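Aminoglycoside Nucleotidyltransferase (2")-Ia (Pseudomonas aeruginosa, PDB 5CFS) transfers an adenylyl group to the 2''-hydroxyl of gentamicin, kanamycin, tobramycin and related aminoglycosides, making bacteria resistant to these antibiotics. Local coordinates at residues 55-60 with 95-100; 11-16 with 51-56. All blocks are in the same frame, centred on the assembly; numbering follows the deposited sequence.

Interaction 1 of 2, residues 55-60 with 95-100. With TOY (tobramycin), chain D.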
ATOM      1  N   LEU A  55       0.431  -1.458  -4.367  1.00 11.95           N
ATOM      2  CA  LEU A  55       1.668  -2.203  -4.130  1.00 14.62           C
ATOM      3  C   LEU A  55       2.859  -1.276  -3.956  1.00 12.60           C
ATOM      4  O   LEU A  55       2.976  -0.253  -4.643  1.00 13.76           O
ATOM      5  CB  LEU A  55       1.952  -3.156  -5.290  1.00 14.95           C
ATOM      6  CG  LEU A  55       0.994  -4.316  -5.525  1.00 16.95           C
ATOM      7  CD1 LEU A  55       1.394  -5.063  -6.791  1.00 19.60           C
ATOM      8  CD2 LEU A  55       0.988  -5.247  -4.338  1.00 17.23           C
ATOM      9  N   THR A  56       3.742  -1.648  -3.036  1.00 11.02           N
ATOM     10  CA  THR A  56       5.038  -0.988  -2.893  1.00 11.43           C
ATOM     11  C   THR A  56       6.132  -1.993  -3.268  1.00 13.33           C
ATOM     12  O   THR A  56       6.110  -3.133  -2.814  1.00 12.42           O
ATOM     13  CB  THR A  56       5.260  -0.455  -1.464  1.00 14.12           C
ATOM     14  OG1 THR A  56       4.196   0.435  -1.117  1.00 15.97           O
ATOM     15  CG2 THR A  56       6.585   0.290  -1.370  1.00 15.28           C
ATOM     16  N   PHE A  57       7.082  -1.562  -4.096  1.00 12.87           N
ATOM     17  CA  PHE A  57       8.103  -2.455  -4.639  1.00 13.12           C
ATOM     18  C   PHE A  57       9.480  -1.808  -4.520  1.00 15.64           C
ATOM     19  O   PHE A  57       9.596  -0.594  -4.520  1.00 14.11           O
ATOM     20  CB  PHE A  57       7.808  -2.787  -6.109  1.00 14.93           C
ATOM     21  CG  PHE A  57       7.864  -1.597  -7.015  1.00 14.99           C
ATOM     22  CD1 PHE A  57       9.040  -1.253  -7.651  1.00 15.72           C
ATOM     23  CD2 PHE A  57       6.744  -0.798  -7.208  1.00 14.77           C
ATOM     24  CE1 PHE A  57       9.103  -0.140  -8.470  1.00 16.48           C
ATOM     25  CE2 PHE A  57       6.796   0.308  -8.031  1.00 17.18           C
ATOM     26  CZ  PHE A  57       7.984   0.637  -8.666  1.00 16.87           C
ATOM     27  N   PRO A  58      10.538  -2.617  -4.420  1.00 14.46           N
ATOM     28  CA  PRO A  58      11.887  -2.040  -4.457  1.00 16.06           C
ATOM     29  C   PRO A  58      12.133  -1.288  -5.760  1.00 16.04           C
ATOM     30  O   PRO A  58      12.078  -1.885  -6.834  1.00 17.10           O
ATOM     31  CB  PRO A  58      12.792  -3.267  -4.347  1.00 17.12           C
ATOM     32  CG  PRO A  58      11.950  -4.293  -3.677  1.00 17.07           C
ATOM     33  CD  PRO A  58      10.571  -4.068  -4.185  1.00 15.47           C
ATOM     34  N   GLY A  59      12.391   0.009  -5.659  1.00 17.05           N
ATOM     35  CA  GLY A  59      12.541   0.858  -6.826  1.00 16.76           C
ATOM     36  C   GLY A  59      13.603   0.405  -7.799  1.00 18.42           C
ATOM     37  O   GLY A  59      13.433   0.552  -9.009  1.00 20.93           O
ATOM     38  N   GLU A  60      14.700  -0.144  -7.286  1.00 21.00           N
ATOM     39  CA  GLU A  60      15.799  -0.559  -8.154  1.00 23.11           C
ATOM     40  C   GLU A  60      15.518  -1.893  -8.850  1.00 23.73           C
ATOM     41  O   GLU A  60      16.279  -2.310  -9.726  1.00 25.20           O
ATOM     42  CB  GLU A  60      17.113  -0.641  -7.361  1.00 25.10           C
ATOM     43  CG  GLU A  60      17.330  -1.920  -6.551  1.00 25.89           C
ATOM     44  CD  GLU A  60      16.498  -1.989  -5.280  1.00 25.63           C
ATOM     45  OE1 GLU A  60      15.716  -1.050  -5.007  1.00 25.31           O
ATOM     46  OE2 GLU A  60      16.634  -2.995  -4.548  1.00 24.96           O
ATOM     47  N   CYS A  95       1.185   1.094  -8.227  1.00 13.36           N
ATOM     48  CA  CYS A  95       2.508   0.710  -7.737  1.00 14.12           C
ATOM     49  C   CYS A  95       3.402   1.902  -7.397  1.00 15.37           C
ATOM     50  O   CYS A  95       3.558   2.822  -8.199  1.00 16.80           O
ATOM     51  CB  CYS A  95       3.208  -0.161  -8.780  1.00 13.62           C
ATOM     52  SG  CYS A  95       2.258  -1.612  -9.253  0.81 12.40           S
ATOM     53  N   GLU A  96       3.995   1.869  -6.207  1.00 12.53           N
ATOM     54  CA  GLU A  96       4.922   2.908  -5.765  1.00 14.49           C
ATOM     55  C   GLU A  96       6.268   2.313  -5.365  1.00 13.27           C
ATOM     56  O   GLU A  96       6.319   1.311  -4.657  1.00 12.99           O
ATOM     57  CB  GLU A  96       4.325   3.683  -4.585  1.00 14.08           C
ATOM     58  CG  GLU A  96       5.205   4.827  -4.100  1.00 17.05           C
ATOM     59  CD  GLU A  96       4.561   5.666  -3.009  1.00 17.62           C
ATOM     60  OE1 GLU A  96       3.734   5.114  -2.247  1.00 17.54           O
ATOM     61  OE2 GLU A  96       4.885   6.883  -2.928  1.00 19.24           O
ATOM     62  N   PRO A  97       7.374   2.936  -5.796  1.00 15.71           N
ATOM     63  CA  PRO A  97       8.672   2.425  -5.357  1.00 17.59           C
ATOM     64  C   PRO A  97       8.984   2.753  -3.901  1.00 17.44           C
ATOM     65  O   PRO A  97       8.514   3.761  -3.353  1.00 16.36           O
ATOM     66  CB  PRO A  97       9.659   3.133  -6.287  1.00 15.92           C
ATOM     67  CG  PRO A  97       8.986   4.400  -6.638  1.00 16.85           C
ATOM     68  CD  PRO A  97       7.521   4.081  -6.704  1.00 17.09           C
ATOM     69  N   ALA A  98       9.765   1.872  -3.288  1.00 14.03           N
ATOM     70  CA  ALA A  98      10.446   2.154  -2.034  1.00 14.35           C
ATOM     71  C   ALA A  98      11.929   1.980  -2.300  1.00 15.40           C
ATOM     72  O   ALA A  98      12.320   1.173  -3.144  1.00 17.33           O
ATOM     73  CB  ALA A  98       9.980   1.235  -0.927  1.00 13.86           C
ATOM     74  N   TRP A  99      12.745   2.745  -1.592  1.00 17.66           N
ATOM     75  CA  TRP A  99      14.170   2.793  -1.853  1.00 18.70           C
ATOM     76  C   TRP A  99      14.953   2.393  -0.615  1.00 21.29           C
ATOM     77  O   TRP A  99      14.549   2.671   0.515  1.00 21.04           O
ATOM     78  CB  TRP A  99      14.560   4.196  -2.324  1.00 21.54           C
ATOM     79  CG  TRP A  99      13.790   4.622  -3.536  1.00 20.41           C
ATOM     80  CD1 TRP A  99      12.684   5.412  -3.567  1.00 22.01           C
ATOM     81  CD2 TRP A  99      14.067   4.261  -4.897  1.00 21.98           C
ATOM     82  NE1 TRP A  99      12.255   5.573  -4.861  1.00 22.02           N
ATOM     83  CE2 TRP A  99      13.087   4.877  -5.696  1.00 21.36           C
ATOM     84  CE3 TRP A  99      15.047   3.478  -5.513  1.00 23.49           C
ATOM     85  CZ2 TRP A  99      13.059   4.736  -7.084  1.00 22.82           C
ATOM     86  CZ3 TRP A  99      15.019   3.340  -6.892  1.00 24.56           C
ATOM     87  CH2 TRP A  99      14.030   3.968  -7.661  1.00 24.22           C
ATOM     88  N   TRP A 100      16.073   1.718  -0.828  1.00 20.61           N
ATOM     89  CA  TRP A 100      16.862   1.236   0.287  1.00 23.08           C
ATOM     90  C   TRP A 100      17.406   2.394   1.123  1.00 23.89           C
ATOM     91  O   TRP A 100      18.089   3.285   0.605  1.00 25.62           O
ATOM     92  CB  TRP A 100      18.010   0.358  -0.212  1.00 24.68           C
ATOM     93  CG  TRP A 100      18.711  -0.350   0.894  1.00 27.33           C
ATOM     94  CD1 TRP A 100      19.967  -0.091   1.368  1.00 29.17           C
ATOM     95  CD2 TRP A 100      18.197  -1.430   1.683  1.00 25.14           C
ATOM     96  NE1 TRP A 100      20.267  -0.947   2.400  1.00 28.28           N
ATOM     97  CE2 TRP A 100      19.197  -1.778   2.613  1.00 27.38           C
ATOM     98  CE3 TRP A 100      16.993  -2.140   1.690  1.00 24.37           C
ATOM     99  CZ2 TRP A 100      19.028  -2.803   3.542  1.00 25.81           C
ATOM    100  CZ3 TRP A 100      16.826  -3.154   2.619  1.00 23.18           C
ATOM    101  CH2 TRP A 100      17.846  -3.481   3.527  1.00 25.04           C
TER
HETATM  102  C11 TOY D 203       1.379  10.141  -1.625  1.00 16.11           C
HETATM  103  O11 TOY D 203       1.114   9.343  -2.752  1.00 14.48           O
HETATM  104  C21 TOY D 203       1.150  11.593  -2.031  1.00 17.79           C
HETATM  105  N21 TOY D 203      -0.205  11.776  -2.575  1.00 18.68           N
HETATM  106  C31 TOY D 203       2.227  11.977  -3.040  1.00 19.41           C
HETATM  107  C41 TOY D 203       3.623  11.744  -2.488  1.00 19.65           C
HETATM  108  O41 TOY D 203       4.603  12.033  -3.486  1.00 22.95           O
HETATM  109  C51 TOY D 203       3.762  10.291  -2.056  1.00 17.28           C
HETATM  110  O51 TOY D 203       2.700   9.919  -1.156  1.00 14.20           O
HETATM  111  C61 TOY D 203       5.075  10.057  -1.337  1.00 18.88           C
HETATM  112  N61 TOY D 203       5.246   8.703  -0.816  1.00 18.61           N
HETATM  113  C12 TOY D 203      -0.611   5.778  -3.938  1.00 15.98           C
HETATM  114  N12 TOY D 203      -1.351   4.515  -4.092  1.00 15.67           N
HETATM  115  C22 TOY D 203       0.335   5.704  -2.743  1.00 14.79           C
HETATM  116  C32 TOY D 203       1.164   6.987  -2.639  1.00 15.42           C
HETATM  117  N32 TOY D 203       2.007   6.936  -1.436  1.00 17.13           N
HETATM  118  C42 TOY D 203       0.251   8.210  -2.562  1.00 14.79           C
HETATM  119  C52 TOY D 203      -0.777   8.260  -3.681  1.00 15.22           C
HETATM  120  O52 TOY D 203      -1.676   9.334  -3.420  1.00 16.15           O
HETATM  121  C62 TOY D 203      -1.553   6.955  -3.725  1.00 15.82           C
HETATM  122  O62 TOY D 203      -2.467   7.029  -4.828  1.00 17.10           O
HETATM  123  C13 TOY D 203      -3.729   7.560  -4.535  1.00 25.05           C
HETATM  124  C23 TOY D 203      -4.767   6.485  -4.827  1.00 33.11           C
HETATM  125  O23 TOY D 203      -4.452   5.308  -4.090  1.00 34.68           O
HETATM  126  C33 TOY D 203      -4.784   6.166  -6.320  1.00 37.30           C
HETATM  127  N33 TOY D 203      -5.788   5.131  -6.620  1.00 37.90           N
HETATM  128  C43 TOY D 203      -5.071   7.460  -7.071  1.00 39.14           C
HETATM  129  O43 TOY D 203      -5.078   7.195  -8.467  1.00 40.80           O
HETATM  130  C53 TOY D 203      -3.966   8.455  -6.731  1.00 37.43           C
HETATM  131  O53 TOY D 203      -3.962   8.715  -5.318  1.00 28.92           O
HETATM  132  C63 TOY D 203      -4.140   9.790  -7.408  1.00 45.02           C
HETATM  133  O63 TOY D 203      -3.123  10.700  -7.005  1.00 47.91           O
HETATM  134  O   HOH W   1       2.871   2.889  -1.237  1.00 31.57           O
HETATM  135  O   HOH W   2      16.897   0.981  -3.435  1.00 24.27           O

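Interaction 2 of 2, residues 11-16 with 51-56. With MN (manganese (II) ion), chain C; MN (manganese (II) ion), chain B; APC (diphosphomethylphosphonic acid adenosyl ester), chain E; TOY (tobramycin), chain D.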
ATOM      1  N   THR A  11     -12.910 -12.944  -5.445  1.00 38.38           N
ATOM      2  CA  THR A  11     -11.965 -14.046  -5.523  1.00 36.67           C
ATOM      3  C   THR A  11     -10.922 -13.736  -6.591  1.00 33.64           C
ATOM      4  O   THR A  11      -9.774 -14.158  -6.467  1.00 32.79           O
ATOM      5  CB  THR A  11     -12.630 -15.408  -5.850  1.00 45.54           C
ATOM      6  OG1 THR A  11     -12.829 -15.531  -7.266  1.00 47.15           O
ATOM      7  CG2 THR A  11     -13.964 -15.576  -5.131  1.00 46.98           C
ATOM      8  N   THR A  12     -11.318 -13.009  -7.640  1.00 26.84           N
ATOM      9  CA  THR A  12     -10.367 -12.624  -8.686  1.00 23.57           C
ATOM     10  C   THR A  12      -9.212 -11.817  -8.107  1.00 19.85           C
ATOM     11  O   THR A  12      -8.061 -12.149  -8.360  1.00 17.96           O
ATOM     12  CB  THR A  12     -11.023 -11.808  -9.822  1.00 23.23           C
ATOM     13  OG1 THR A  12     -12.003 -12.610 -10.485  1.00 26.01           O
ATOM     14  CG2 THR A  12      -9.974 -11.365 -10.860  1.00 23.16           C
ATOM     15  N   GLN A  13      -9.510 -10.771  -7.337  1.00 20.98           N
ATOM     16  CA  GLN A  13      -8.455  -9.976  -6.707  1.00 19.40           C
ATOM     17  C   GLN A  13      -7.626 -10.768  -5.738  1.00 17.68           C
ATOM     18  O   GLN A  13      -6.404 -10.610  -5.686  1.00 16.67           O
ATOM     19  CB  GLN A  13      -9.014  -8.783  -5.938  1.00 21.40           C
ATOM     20  CG  GLN A  13      -9.335  -7.596  -6.770  1.00 24.12           C
ATOM     21  CD  GLN A  13      -9.617  -6.377  -5.916  1.00 23.37           C
ATOM     22  OE1 GLN A  13      -9.722  -6.465  -4.692  1.00 24.78           O
ATOM     23  NE2 GLN A  13      -9.753  -5.230  -6.561  1.00 28.05           N
ATOM     24  N   VAL A  14      -8.290 -11.575  -4.913  1.00 16.83           N
ATOM     25  CA  VAL A  14      -7.571 -12.334  -3.900  1.00 15.46           C
ATOM     26  C   VAL A  14      -6.655 -13.340  -4.599  1.00 16.43           C
ATOM     27  O   VAL A  14      -5.484 -13.491  -4.239  1.00 15.77           O
ATOM     28  CB  VAL A  14      -8.536 -13.039  -2.924  1.00 20.04           C
ATOM     29  CG1 VAL A  14      -7.776 -13.961  -1.985  1.00 21.51           C
ATOM     30  CG2 VAL A  14      -9.345 -12.001  -2.145  1.00 22.35           C
ATOM     31  N   THR A  15      -7.173 -14.005  -5.626  1.00 17.13           N
ATOM     32  CA  THR A  15      -6.366 -14.961  -6.368  1.00 17.16           C
ATOM     33  C   THR A  15      -5.212 -14.254  -7.080  1.00 15.03           C
ATOM     34  O   THR A  15      -4.103 -14.782  -7.157  1.00 15.32           O
ATOM     35  CB  THR A  15      -7.212 -15.736  -7.389  1.00 20.88           C
ATOM     36  OG1 THR A  15      -8.232 -16.464  -6.700  1.00 23.39           O
ATOM     37  CG2 THR A  15      -6.348 -16.719  -8.166  1.00 21.96           C
ATOM     38  N   LEU A  16      -5.472 -13.056  -7.594  1.00 15.21           N
ATOM     39  CA  LEU A  16      -4.438 -12.304  -8.284  1.00 13.69           C
ATOM     40  C   LEU A  16      -3.342 -11.880  -7.308  1.00 12.60           C
ATOM     41  O   LEU A  16      -2.150 -11.971  -7.613  1.00 12.39           O
ATOM     42  CB  LEU A  16      -5.034 -11.080  -8.973  1.00 14.09           C
ATOM     43  CG  LEU A  16      -4.031 -10.175  -9.691  1.00 14.16           C
ATOM     44  CD1 LEU A  16      -3.248 -10.947 -10.736  1.00 13.82           C
ATOM     45  CD2 LEU A  16      -4.741  -8.992 -10.326  1.00 15.31           C
ATOM     46  N   ASP A  51     -11.208  -1.229  -4.972  1.00 17.66           N
ATOM     47  CA  ASP A  51     -11.213  -0.783  -6.358  1.00 19.96           C
ATOM     48  C   ASP A  51      -9.922  -1.127  -7.081  1.00 17.64           C
ATOM     49  O   ASP A  51      -9.944  -1.364  -8.291  1.00 21.41           O
ATOM     50  CB  ASP A  51     -11.458   0.722  -6.439  1.00 24.95           C
ATOM     51  CG  ASP A  51     -12.881   1.103  -6.081  1.00 32.04           C
ATOM     52  OD1 ASP A  51     -13.759   0.215  -6.093  1.00 33.17           O
ATOM     53  OD2 ASP A  51     -13.122   2.297  -5.800  1.00 36.68           O
ATOM     54  N   ASP A  52      -8.807  -1.146  -6.356  1.00 14.78           N
ATOM     55  CA  ASP A  52      -7.529  -1.541  -6.944  1.00 14.02           C
ATOM     56  C   ASP A  52      -6.695  -2.306  -5.924  1.00 13.03           C
ATOM     57  O   ASP A  52      -7.141  -2.573  -4.806  1.00 11.91           O
ATOM     58  CB  ASP A  52      -6.750  -0.314  -7.487  1.00 14.05           C
ATOM     59  CG  ASP A  52      -6.315   0.662  -6.397  1.00 14.37           C
ATOM     60  OD1 ASP A  52      -6.314   0.288  -5.222  1.00 13.67           O
ATOM     61  OD2 ASP A  52      -5.946   1.814  -6.725  1.00 18.83           O
ATOM     62  N   ILE A  53      -5.490  -2.682  -6.334  1.00 12.25           N
ATOM     63  CA  ILE A  53      -4.502  -3.262  -5.439  1.00 11.22           C
ATOM     64  C   ILE A  53      -3.327  -2.300  -5.401  1.00 11.72           C
ATOM     65  O   ILE A  53      -2.713  -2.032  -6.440  1.00 11.33           O
ATOM     66  CB  ILE A  53      -4.027  -4.656  -5.906  1.00 11.25           C
ATOM     67  CG1 ILE A  53      -5.199  -5.639  -5.961  1.00 11.57           C
ATOM     68  CG2 ILE A  53      -2.954  -5.193  -4.966  1.00 12.59           C
ATOM     69  CD1 ILE A  53      -4.916  -6.879  -6.800  1.00 14.26           C
ATOM     70  N   ASP A  54      -3.033  -1.760  -4.222  1.00 10.72           N
ATOM     71  CA  ASP A  54      -1.898  -0.854  -4.058  1.00 12.67           C
ATOM     72  C   ASP A  54      -0.672  -1.656  -3.647  1.00 11.13           C
ATOM     73  O   ASP A  54      -0.738  -2.447  -2.706  1.00 12.17           O
ATOM     74  CB  ASP A  54      -2.188   0.227  -3.016  1.00 11.90           C
ATOM     75  CG  ASP A  54      -3.405   1.062  -3.357  1.00 13.63           C
ATOM     76  OD1 ASP A  54      -3.349   1.835  -4.330  1.00 17.25           O
ATOM     77  OD2 ASP A  54      -4.422   0.943  -2.648  1.00 15.07           O
ATOM     78  N   LEU A  55       0.431  -1.458  -4.367  1.00 11.95           N
ATOM     79  CA  LEU A  55       1.668  -2.203  -4.130  1.00 14.62           C
ATOM     80  C   LEU A  55       2.859  -1.276  -3.956  1.00 12.60           C
ATOM     81  O   LEU A  55       2.976  -0.253  -4.643  1.00 13.76           O
ATOM     82  CB  LEU A  55       1.952  -3.156  -5.290  1.00 14.95           C
ATOM     83  CG  LEU A  55       0.994  -4.316  -5.525  1.00 16.95           C
ATOM     84  CD1 LEU A  55       1.394  -5.063  -6.791  1.00 19.60           C
ATOM     85  CD2 LEU A  55       0.988  -5.247  -4.338  1.00 17.23           C
ATOM     86  N   THR A  56       3.742  -1.648  -3.036  1.00 11.02           N
ATOM     87  CA  THR A  56       5.038  -0.988  -2.893  1.00 11.43           C
ATOM     88  C   THR A  56       6.132  -1.993  -3.268  1.00 13.33           C
ATOM     89  O   THR A  56       6.110  -3.133  -2.814  1.00 12.42           O
ATOM     90  CB  THR A  56       5.260  -0.455  -1.464  1.00 14.12           C
ATOM     91  OG1 THR A  56       4.196   0.435  -1.117  1.00 15.97           O
ATOM     92  CG2 THR A  56       6.585   0.290  -1.370  1.00 15.28           C
TER
HETATM   93 MN    MN C 202      -4.759   3.120  -5.422  0.63 16.20          MN
HETATM   94 MN    MN B 201      -6.475   1.169  -3.292  1.00 16.59          MN
HETATM   95  PG  APC E 204      -9.692   0.577  -2.276  1.00 21.88           P
HETATM   96  O1G APC E 204     -11.113   0.545  -2.700  1.00 25.08           O
HETATM   97  O2G APC E 204      -8.735   0.952  -3.417  1.00 19.73           O
HETATM   98  O3G APC E 204      -9.176  -0.666  -1.654  1.00 19.53           O
HETATM   99  PB  APC E 204      -8.254   2.623  -0.884  1.00 21.29           P
HETATM  100  O1B APC E 204      -8.152   3.011   0.574  1.00 22.68           O
HETATM  101  O2B APC E 204      -6.976   1.824  -1.272  1.00 17.44           O
HETATM  102  O3B APC E 204      -9.491   1.670  -1.130  1.00 19.22           O
HETATM  103  PA  APC E 204      -7.175   4.524  -3.111  1.00 24.04           P
HETATM  104  O1A APC E 204      -7.605   5.355  -4.300  1.00 30.66           O
HETATM  105  O2A APC E 204      -6.471   3.272  -3.717  1.00 21.40           O
HETATM  106  C3A APC E 204      -8.525   3.949  -2.069  1.00 20.47           C
HETATM  107  O5' APC E 204      -6.107   5.276  -2.233  1.00 43.36           O
HETATM  108  C5' APC E 204      -5.873   5.011  -0.837  1.00 41.30           C
HETATM  109  C4' APC E 204      -4.953   6.072  -0.284  1.00 35.11           C
HETATM  110  O4' APC E 204      -4.693   7.082  -1.290  1.00 30.97           O
HETATM  111  C3' APC E 204      -5.509   6.830   0.916  1.00 33.36           C
HETATM  112  O3' APC E 204      -4.453   7.292   1.747  1.00 28.62           O
HETATM  113  C2' APC E 204      -6.200   8.012   0.249  1.00 33.99           C
HETATM  114  O2' APC E 204      -6.348   9.110   1.137  1.00 39.47           O
HETATM  115  C1' APC E 204      -5.175   8.332  -0.834  1.00 29.44           C
HETATM  116  N9  APC E 204      -5.722   9.082  -1.960  1.00 26.62           N
HETATM  117  C8  APC E 204      -6.852   8.799  -2.680  1.00 26.43           C
HETATM  118  N7  APC E 204      -7.147   9.694  -3.593  1.00 27.09           N
HETATM  119  C5  APC E 204      -6.134  10.636  -3.463  1.00 27.36           C
HETATM  120  C6  APC E 204      -5.890  11.857  -4.116  1.00 31.78           C
HETATM  121  N6  APC E 204      -6.646  12.339  -5.107  1.00 34.75           N
HETATM  122  N1  APC E 204      -4.814  12.574  -3.719  1.00 30.75           N
HETATM  123  C2  APC E 204      -4.039  12.086  -2.746  1.00 28.33           C
HETATM  124  N3  APC E 204      -4.166  10.945  -2.065  1.00 26.20           N
HETATM  125  C4  APC E 204      -5.246  10.265  -2.467  1.00 26.80           C
HETATM  126  C11 TOY D 203       1.379  10.141  -1.625  1.00 16.11           C
HETATM  127  O11 TOY D 203       1.114   9.343  -2.752  1.00 14.48           O
HETATM  128  C21 TOY D 203       1.150  11.593  -2.031  1.00 17.79           C
HETATM  129  N21 TOY D 203      -0.205  11.776  -2.575  1.00 18.68           N
HETATM  130  C31 TOY D 203       2.227  11.977  -3.040  1.00 19.41           C
HETATM  131  C41 TOY D 203       3.623  11.744  -2.488  1.00 19.65           C
HETATM  132  O41 TOY D 203       4.603  12.033  -3.486  1.00 22.95           O
HETATM  133  C51 TOY D 203       3.762  10.291  -2.056  1.00 17.28           C
HETATM  134  O51 TOY D 203       2.700   9.919  -1.156  1.00 14.20           O
HETATM  135  C61 TOY D 203       5.075  10.057  -1.337  1.00 18.88           C
HETATM  136  N61 TOY D 203       5.246   8.703  -0.816  1.00 18.61           N
HETATM  137  C12 TOY D 203      -0.611   5.778  -3.938  1.00 15.98           C
HETATM  138  N12 TOY D 203      -1.351   4.515  -4.092  1.00 15.67           N
HETATM  139  C22 TOY D 203       0.335   5.704  -2.743  1.00 14.79           C
HETATM  140  C32 TOY D 203       1.164   6.987  -2.639  1.00 15.42           C
HETATM  141  N32 TOY D 203       2.007   6.936  -1.436  1.00 17.13           N
HETATM  142  C42 TOY D 203       0.251   8.210  -2.562  1.00 14.79           C
HETATM  143  C52 TOY D 203      -0.777   8.260  -3.681  1.00 15.22           C
HETATM  144  O52 TOY D 203      -1.676   9.334  -3.420  1.00 16.15           O
HETATM  145  C62 TOY D 203      -1.553   6.955  -3.725  1.00 15.82           C
HETATM  146  O62 TOY D 203      -2.467   7.029  -4.828  1.00 17.10           O
HETATM  147  C13 TOY D 203      -3.729   7.560  -4.535  1.00 25.05           C
HETATM  148  C23 TOY D 203      -4.767   6.485  -4.827  1.00 33.11           C
HETATM  149  O23 TOY D 203      -4.452   5.308  -4.090  1.00 34.68           O
HETATM  150  C33 TOY D 203      -4.784   6.166  -6.320  1.00 37.30           C
HETATM  151  N33 TOY D 203      -5.788   5.131  -6.620  1.00 37.90           N
HETATM  152  C43 TOY D 203      -5.071   7.460  -7.071  1.00 39.14           C
HETATM  153  O43 TOY D 203      -5.078   7.195  -8.467  1.00 40.80           O
HETATM  154  C53 TOY D 203      -3.966   8.455  -6.731  1.00 37.43           C
HETATM  155  O53 TOY D 203      -3.962   8.715  -5.318  1.00 28.92           O
HETATM  156  C63 TOY D 203      -4.140   9.790  -7.408  1.00 45.02           C
HETATM  157  O63 TOY D 203      -3.123  10.700  -7.005  1.00 47.91           O
HETATM  158  O   HOH W   3      -6.875  -0.967  -2.630  1.00 15.90           O

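Interaction 1 of 2, residues 55-60 with 95-100
F57 and P97 face the same side of the sheet and lie side by side. CA of P97 sits over one face of the F57 ring, a CH-pi contact of 3.9 Å to the centroid. The ring stays close because CG stands between the backbone N and the carbonyl carbon (chi1 64°). This turns CE2 toward CB of C95 and CZ toward CB of P97. R62 and L65 of helix 62-71 also pack on F57.

Two strands run parallel here and pair in register, L55 with C95 through P58 with A98. F57 holds the neighbouring strand with both backbone groups. F57 N donates to E96 O at 3.0 Å. F57 O accepts from A98 N at 2.8 Å. The last bond, N of G59 to O of A98, is nearly straight at 169°. Beyond it, CA of G59 lies over one face of the six-membered ring of W99, 3.6 Å from its centroid.

T56, E96 and A98 occupy the other face. CG2 of T56 meets CB of A98 at 3.6 Å. The E96 side chain is extended, with CG anti to the backbone N (chi1 -178°), and carries its carboxylate to tobramycin. E96 OE1 accepts from tobramycin N32 at 2.6 Å. E96 OE2 accepts from tobramycin N61 at 2.8 Å. A water links E96 OE1 to T56 OG1. T56 OG1 is also hydrogen-bonded to N131 OD1. The arrangement is the parallel strand pair of a nucleotidyltransferase-fold sheet, with the acidic aminoglycoside site on one face.

Interaction 2 of 2, residues 11-16 with 51-56
The first turns of helix 11-26 pass beside the start of strand 53-58, nearest at Q13 and I53, whose CA atoms are 7.9 Å apart, and no hydrogen bond joins the two segments. Residues 51-56 carry the paired aspartates D52 and D54, the metal-binding motif of the nucleotidyltransferase fold. I53 lies between them in sequence and points the other way, toward the helix. The I53 and L16 side chains cross obliquely, with I53 CD1 4.1 Å from L16 CD2. I53 CD1 also lies near the backbone O of Q13. W37 and L93 touch I53 as well.

The Q13 chain is extended beyond CG, with CG anti to the carbonyl carbon (chi1 -82°). Its amide therefore reaches the backbone of D51 and D52 without bonding to it. The amide is held by other residues: NE2 donates to H50 O and E91 OE1, and OE1 accepts from W37 NE1. These bonds should fix its rotation.

D52 and D54 each bridge both manganese ions, one carboxylate oxygen to each metal. D94 completes the protein ligands of one ion. Tobramycin O23 and N33 bind that ion too, while phosphate oxygens of the ATP analogue bind both. The other ion also holds a water. At the segment's start, the backbone N of D51 donates to O1G of the gamma-phosphate at 2.9 Å, with an angle of 169° at the hydrogen.

In the fold
Interactions 1 and 2 lie on the same strand, 53-58, with centres about 17 Å apart. They share L55 and T56. Along the chain, residues 11-16 of helix 11-26 come first, then 51-56, which overlaps 55-60, and last 95-100 on strand 91-101. Interaction 2 sets the N-terminal helix against the start of the strand. Interaction 1 joins the strand's far end to its parallel neighbour in the mixed sheet. Both contacts reach tobramycin. Residues 51-56 bring the metals and the nucleotide, while E96 accepts from two amino groups of the antibiotic. The strand pair thus contributes to both sites, consistent with transfer of the adenylyl group between them.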